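Local coordinates for protein exocyst complex component EXO70 (Saccharomyces cerevisiae, PDB 2PFV) that helps tether secretory vesicles to sites of exocytosis as a subunit of the exocyst complex, in whose assembly it also plays a role, at residues S300-N305 with R384-A389; V380-K385 with F414-N419. One frame throughout, in Å; residues are numbered along the deposited sequence.

Interaction 1. Residues S300-N305 with R384-A389; sequences STIPSN and RKAQIA
Ile-302 lays one branch of its side chain against the last turns of helix 363-390, meeting Ala-386 and Ala-389, which lie three residues apart and so close together on one flank of the helix. From CB the chain divides. CG1, anti to the carbonyl carbon (chi1 -61°), turns to the helix and comes 3.9 Å from CB of Ala-389; the chain then runs on extended, chi2 174°, and carries CD1 to the helix backbone itself, 3.7 Å from CA of Ala-386, with CB of the same alanine 3.8 Å from CD1. The small side chains of Ala-386 and Ala-389 are consistent with so close an approach to the backbone. An alanine in place of Ile-302 would remove CG1 and CD1 and would probably open a gap over Ala-386 and Ala-389, with the loop less firmly seated on the helix.

Two residues earlier, the carbonyl of Ser-300 also faces the helix: its O lies 3.5 Å from CB of Ala-389 and 3.8 Å from CD of Lys-385, contacts with carbon and not hydrogen bonds. The chain of Lys-385 bends at chi2, chi3 and chi4, which curls its aliphatic part alongside Ser-300 and Thr-301. NZ of Lys-385 ends 3.9 Å from O of Thr-301, but is hydrogen-bonded to the carbonyl of Ile-299 and more weakly to that of Ala-296, so the ammonium of this buried lysine is probably compensated by backbone oxygens at the end of helix 267-296 and in the loop following it. The arrangement is plain loop-on-helix packing within the all-helical rod of Exo70: the connection from helix 267-296 to helix 310-322 is drawn across the C-terminal part of helix 363-390.

Interaction 2. Residues V380-K385 with F414-N419; sequences VNLERK and FFILMN
Leu-382, Ile-416 and Phe-415 supply most of the surface buried where helices 363-390 and 409-428 pack antiparallel but inclined, the local axes 9.9 Å apart and their directions 146° from one another. Leu-382 is the common partner. Its CB meets CD1 of Ile-416 at 3.7 Å, its CG lies 3.9 Å from CE2 of Phe-415, and CD2 reaches the side chain of Asn-419, one turn further along the second helix.

The side chain of Phe-415 crosses that of Leu-382 at about a right angle. With CG anti to the backbone N (chi1 172°), the ring is thrown across to helix 363-390, where its rim also approaches the backbone: O of Leu-382 sits at the ring edge, in its plane, 3.8 Å from CE2. Beyond it, CE of Lys-385 stands 4.2 Å from CZ of Phe-415, approaching the ring obliquely.

Ile-416 works through its end methyl. CD1 comes 3.6 Å from the backbone N of Glu-383 and also reaches CB of that residue, so the isoleucine lies against the helix backbone as well as Leu-382. The carboxylate of buried Glu-383 is bound outside the two segments: OE1 by Tyr-451 OH and Ala-399 N, OE2 by Tyr-454 OH.

Successive in the chain and joined by a loop, helices 363-390 and 409-428 form an antiparallel helical hairpin. Helix 439-471 packs against both, Ile-416 and Leu-417 touching its Tyr-451 and Val-380 its Arg-450, while Leu-382 brings helix 363-390 against Ala-296 of helix 267-296.

Interactions 1 and 2 share Arg-384 and Lys-385 on helix 363-390, and their centres are 8 Å apart. The ring of Phe-415 joins them: CE1 lies 3.6 Å from CD of Pro-303 and 4.2 Å from CG2 of Ile-302, while CD2 is 4.0 Å from CB of Ala-386. CG2 of Ile-302 thus packs against the Phe-415 ring of helix 409-428, and the loop 300-305 packs against both helices. Farther along the loop, O of Asn-305 comes 3.9 Å from CE2 of Phe-414. The two interactions form one continuous piece of packing within the C-terminal family region, their centres about 35 and 30 Å from the centre of the chain.

Interaction 1. Residues S300-N305 with R384-A389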
loop_
_atom_site.group_PDB
_atom_site.type_symbol
_atom_site.label_atom_id
_atom_site.label_comp_id
_atom_site.label_asym_id
_atom_site.label_seq_id
_atom_site.Cartn_x
_atom_site.Cartn_y
_atom_site.Cartn_z
ATOM N N SER A 300 10.059 11.267 -29.484
ATOM C CA SER A 300 9.927 10.636 -30.795
ATOM C C SER A 300 11.251 10.147 -31.374
ATOM O O SER A 300 11.270 9.217 -32.182
ATOM C CB SER A 300 9.285 11.615 -31.782
ATOM O OG SER A 300 10.110 12.754 -31.970
ATOM N N THR A 301 12.349 10.780 -30.973
ATOM C CA THR A 301 13.674 10.407 -31.465
ATOM C C THR A 301 14.366 9.339 -30.613
ATOM O O THR A 301 14.093 9.195 -29.418
ATOM C CB THR A 301 14.601 11.636 -31.529
ATOM O OG1 THR A 301 15.924 11.223 -31.896
ATOM C CG2 THR A 301 14.657 12.331 -30.175
ATOM N N ILE A 302 15.269 8.596 -31.247
ATOM C CA ILE A 302 16.038 7.548 -30.587
ATOM C C ILE A 302 17.414 8.112 -30.275
ATOM O O ILE A 302 18.018 8.773 -31.120
ATOM C CB ILE A 302 16.265 6.332 -31.518
ATOM C CG1 ILE A 302 14.937 5.705 -31.931
ATOM C CG2 ILE A 302 17.142 5.297 -30.823
ATOM C CD1 ILE A 302 15.111 4.591 -32.957
ATOM N N PRO A 303 17.940 7.850 -29.068
ATOM C CA PRO A 303 19.274 8.373 -28.746
ATOM C C PRO A 303 20.215 7.902 -29.855
ATOM O O PRO A 303 20.111 6.755 -30.309
ATOM C CB PRO A 303 19.599 7.701 -27.412
ATOM C CG PRO A 303 18.258 7.459 -26.803
ATOM C CD PRO A 303 17.430 6.996 -27.982
ATOM N N SER A 304 21.120 8.768 -30.297
ATOM C CA SER A 304 22.049 8.388 -31.363
ATOM C C SER A 304 22.954 7.247 -30.915
ATOM O O SER A 304 23.374 6.438 -31.734
ATOM C CB SER A 304 22.902 9.584 -31.814
ATOM O OG SER A 304 23.810 10.001 -30.806
ATOM N N ASN A 305 23.256 7.177 -29.622
ATOM C CA ASN A 305 24.098 6.092 -29.125
ATOM C C ASN A 305 23.258 4.840 -28.822
ATOM O O ASN A 305 23.800 3.803 -28.426
ATOM C CB ASN A 305 24.861 6.517 -27.866
ATOM C CG ASN A 305 23.947 6.777 -26.690
ATOM O OD1 ASN A 305 24.410 6.925 -25.554
ATOM N ND2 ASN A 305 22.642 6.844 -26.950
ATOM N N ARG A 384 8.250 0.019 -29.951
ATOM C CA ARG A 384 7.239 0.618 -30.824
ATOM C C ARG A 384 7.694 2.003 -31.257
ATOM O O ARG A 384 7.620 2.355 -32.435
ATOM C CB ARG A 384 5.906 0.727 -30.087
ATOM C CG ARG A 384 4.831 1.494 -30.836
ATOM C CD ARG A 384 3.548 1.515 -30.020
ATOM N NE ARG A 384 3.046 0.161 -29.788
ATOM C CZ ARG A 384 2.491 -0.605 -30.725
ATOM N NH1 ARG A 384 2.362 -0.147 -31.968
ATOM N NH2 ARG A 384 2.064 -1.829 -30.423
ATOM N N LYS A 385 8.183 2.782 -30.297
ATOM C CA LYS A 385 8.670 4.125 -30.574
ATOM C C LYS A 385 9.877 4.060 -31.521
ATOM O O LYS A 385 10.021 4.884 -32.425
ATOM C CB LYS A 385 9.029 4.812 -29.248
ATOM C CG LYS A 385 9.506 6.257 -29.348
ATOM C CD LYS A 385 10.976 6.336 -29.734
ATOM C CE LYS A 385 11.889 5.816 -28.623
ATOM N NZ LYS A 385 11.907 6.716 -27.423
ATOM N N ALA A 386 10.739 3.069 -31.328
ATOM C CA ALA A 386 11.913 2.916 -32.186
ATOM C C ALA A 386 11.493 2.545 -33.615
ATOM O O ALA A 386 12.048 3.054 -34.581
ATOM C CB ALA A 386 12.839 1.844 -31.615
ATOM N N GLN A 387 10.515 1.653 -33.747
ATOM C CA GLN A 387 10.054 1.257 -35.073
ATOM C C GLN A 387 9.379 2.416 -35.796
ATOM O O GLN A 387 9.556 2.595 -37.000
ATOM C CB GLN A 387 9.106 0.059 -34.980
ATOM C CG GLN A 387 9.844 -1.277 -34.864
ATOM C CD GLN A 387 8.929 -2.469 -35.008
ATOM O OE1 GLN A 387 8.141 -2.550 -35.955
ATOM N NE2 GLN A 387 9.033 -3.414 -34.075
ATOM N N ILE A 388 8.618 3.209 -35.052
ATOM C CA ILE A 388 7.933 4.365 -35.614
ATOM C C ILE A 388 8.956 5.414 -36.044
ATOM O O ILE A 388 8.785 6.099 -37.055
ATOM C CB ILE A 388 6.962 4.980 -34.581
ATOM C CG1 ILE A 388 5.748 4.059 -34.405
ATOM C CG2 ILE A 388 6.542 6.381 -35.025
ATOM C CD1 ILE A 388 4.755 4.510 -33.313
ATOM N N ALA A 389 10.033 5.524 -35.280
ATOM C CA ALA A 389 11.085 6.483 -35.578
ATOM C C ALA A 389 11.903 6.082 -36.803
ATOM O O ALA A 389 12.279 6.935 -37.610
ATOM C CB ALA A 389 12.008 6.623 -34.373
#

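Interaction 2. Residues V380-K385 with F414-N419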
loop_
_atom_site.group_PDB
_atom_site.type_symbol
_atom_site.label_atom_id
_atom_site.label_comp_id
_atom_site.label_asym_id
_atom_site.label_seq_id
_atom_site.Cartn_x
_atom_site.Cartn_y
_atom_site.Cartn_z
ATOM N N VAL A 380 8.495 -3.151 -24.837
ATOM C CA VAL A 380 7.667 -3.125 -26.027
ATOM C C VAL A 380 7.307 -1.719 -26.497
ATOM O O VAL A 380 7.243 -1.473 -27.693
ATOM C CB VAL A 380 6.390 -3.950 -25.811
ATOM C CG1 VAL A 380 5.556 -3.977 -27.084
ATOM C CG2 VAL A 380 6.768 -5.370 -25.408
ATOM N N ASN A 381 7.081 -0.792 -25.569
ATOM C CA ASN A 381 6.731 0.568 -25.967
ATOM C C ASN A 381 7.927 1.341 -26.490
ATOM O O ASN A 381 7.786 2.206 -27.349
ATOM C CB ASN A 381 6.071 1.319 -24.815
ATOM C CG ASN A 381 4.594 0.988 -24.689
ATOM O OD1 ASN A 381 4.203 0.059 -23.972
ATOM N ND2 ASN A 381 3.765 1.732 -25.415
ATOM N N LEU A 382 9.104 1.023 -25.961
ATOM C CA LEU A 382 10.331 1.660 -26.404
ATOM C C LEU A 382 10.580 1.119 -27.818
ATOM O O LEU A 382 10.996 1.848 -28.709
ATOM C CB LEU A 382 11.469 1.275 -25.455
ATOM C CG LEU A 382 12.396 2.330 -24.848
ATOM C CD1 LEU A 382 11.639 3.599 -24.454
ATOM C CD2 LEU A 382 13.086 1.709 -23.639
ATOM N N GLU A 383 10.296 -0.164 -28.021
ATOM C CA GLU A 383 10.469 -0.795 -29.332
ATOM C C GLU A 383 9.501 -0.170 -30.360
ATOM O O GLU A 383 9.879 0.123 -31.502
ATOM C CB GLU A 383 10.196 -2.301 -29.244
ATOM C CG GLU A 383 10.666 -3.064 -30.481
ATOM C CD GLU A 383 9.946 -4.385 -30.693
ATOM O OE1 GLU A 383 9.649 -5.089 -29.698
ATOM O OE2 GLU A 383 9.692 -4.724 -31.870
ATOM N N ARG A 384 8.250 0.019 -29.951
ATOM C CA ARG A 384 7.239 0.618 -30.824
ATOM C C ARG A 384 7.694 2.003 -31.257
ATOM O O ARG A 384 7.620 2.355 -32.435
ATOM C CB ARG A 384 5.906 0.727 -30.087
ATOM C CG ARG A 384 4.831 1.494 -30.836
ATOM C CD ARG A 384 3.548 1.515 -30.020
ATOM N NE ARG A 384 3.046 0.161 -29.788
ATOM C CZ ARG A 384 2.491 -0.605 -30.725
ATOM N NH1 ARG A 384 2.362 -0.147 -31.968
ATOM N NH2 ARG A 384 2.064 -1.829 -30.423
ATOM N N LYS A 385 8.183 2.782 -30.297
ATOM C CA LYS A 385 8.670 4.125 -30.574
ATOM C C LYS A 385 9.877 4.060 -31.521
ATOM O O LYS A 385 10.021 4.884 -32.425
ATOM C CB LYS A 385 9.029 4.812 -29.248
ATOM C CG LYS A 385 9.506 6.257 -29.348
ATOM C CD LYS A 385 10.976 6.336 -29.734
ATOM C CE LYS A 385 11.889 5.816 -28.623
ATOM N NZ LYS A 385 11.907 6.716 -27.423
ATOM N N PHE A 414 19.479 -3.928 -30.023
ATOM C CA PHE A 414 20.547 -3.328 -29.231
ATOM C C PHE A 414 20.001 -2.232 -28.322
ATOM O O PHE A 414 20.317 -2.178 -27.134
ATOM C CB PHE A 414 21.605 -2.736 -30.164
ATOM C CG PHE A 414 22.751 -2.092 -29.446
ATOM C CD1 PHE A 414 23.660 -2.866 -28.728
ATOM C CD2 PHE A 414 22.919 -0.710 -29.479
ATOM C CE1 PHE A 414 24.718 -2.277 -28.054
ATOM C CE2 PHE A 414 23.979 -0.108 -28.803
ATOM C CZ PHE A 414 24.880 -0.894 -28.089
ATOM N N PHE A 415 19.185 -1.356 -28.891
ATOM C CA PHE A 415 18.575 -0.261 -28.148
ATOM C C PHE A 415 17.815 -0.802 -26.940
ATOM O O PHE A 415 18.030 -0.364 -25.806
ATOM C CB PHE A 415 17.643 0.519 -29.092
ATOM C CG PHE A 415 16.804 1.576 -28.418
ATOM C CD1 PHE A 415 17.395 2.568 -27.631
ATOM C CD2 PHE A 415 15.423 1.615 -28.629
ATOM C CE1 PHE A 415 16.624 3.592 -27.062
ATOM C CE2 PHE A 415 14.638 2.638 -28.067
ATOM C CZ PHE A 415 15.246 3.632 -27.280
ATOM N N ILE A 416 16.933 -1.767 -27.172
ATOM C CA ILE A 416 16.177 -2.337 -26.071
ATOM C C ILE A 416 17.107 -3.042 -25.054
ATOM O O ILE A 416 16.922 -2.912 -23.847
ATOM C CB ILE A 416 15.100 -3.331 -26.596
ATOM C CG1 ILE A 416 14.180 -2.633 -27.612
ATOM C CG2 ILE A 416 14.290 -3.868 -25.441
ATOM C CD1 ILE A 416 13.537 -1.337 -27.105
ATOM N N LEU A 417 18.100 -3.782 -25.531
ATOM C CA LEU A 417 19.021 -4.466 -24.617
ATOM C C LEU A 417 19.767 -3.464 -23.736
ATOM O O LEU A 417 19.893 -3.677 -22.526
ATOM C CB LEU A 417 20.034 -5.322 -25.381
ATOM C CG LEU A 417 19.787 -6.806 -25.701
ATOM C CD1 LEU A 417 18.795 -7.429 -24.736
ATOM C CD2 LEU A 417 19.311 -6.946 -27.114
ATOM N N MET A 418 20.236 -2.362 -24.325
ATOM C CA MET A 418 20.947 -1.356 -23.540
ATOM C C MET A 418 20.068 -0.827 -22.419
ATOM O O MET A 418 20.546 -0.567 -21.313
ATOM C CB MET A 418 21.444 -0.208 -24.430
ATOM C CG MET A 418 22.657 -0.582 -25.293
ATOM S SD MET A 418 24.138 -1.125 -24.328
ATOM C CE MET A 418 24.662 0.451 -23.708
ATOM N N ASN A 419 18.775 -0.677 -22.682
ATOM C CA ASN A 419 17.886 -0.205 -21.633
ATOM C C ASN A 419 17.604 -1.323 -20.623
ATOM O O ASN A 419 17.540 -1.083 -19.419
ATOM C CB ASN A 419 16.581 0.334 -22.227
ATOM C CG ASN A 419 16.759 1.702 -22.865
ATOM O OD1 ASN A 419 17.281 1.825 -23.977
ATOM N ND2 ASN A 419 16.342 2.742 -22.153
#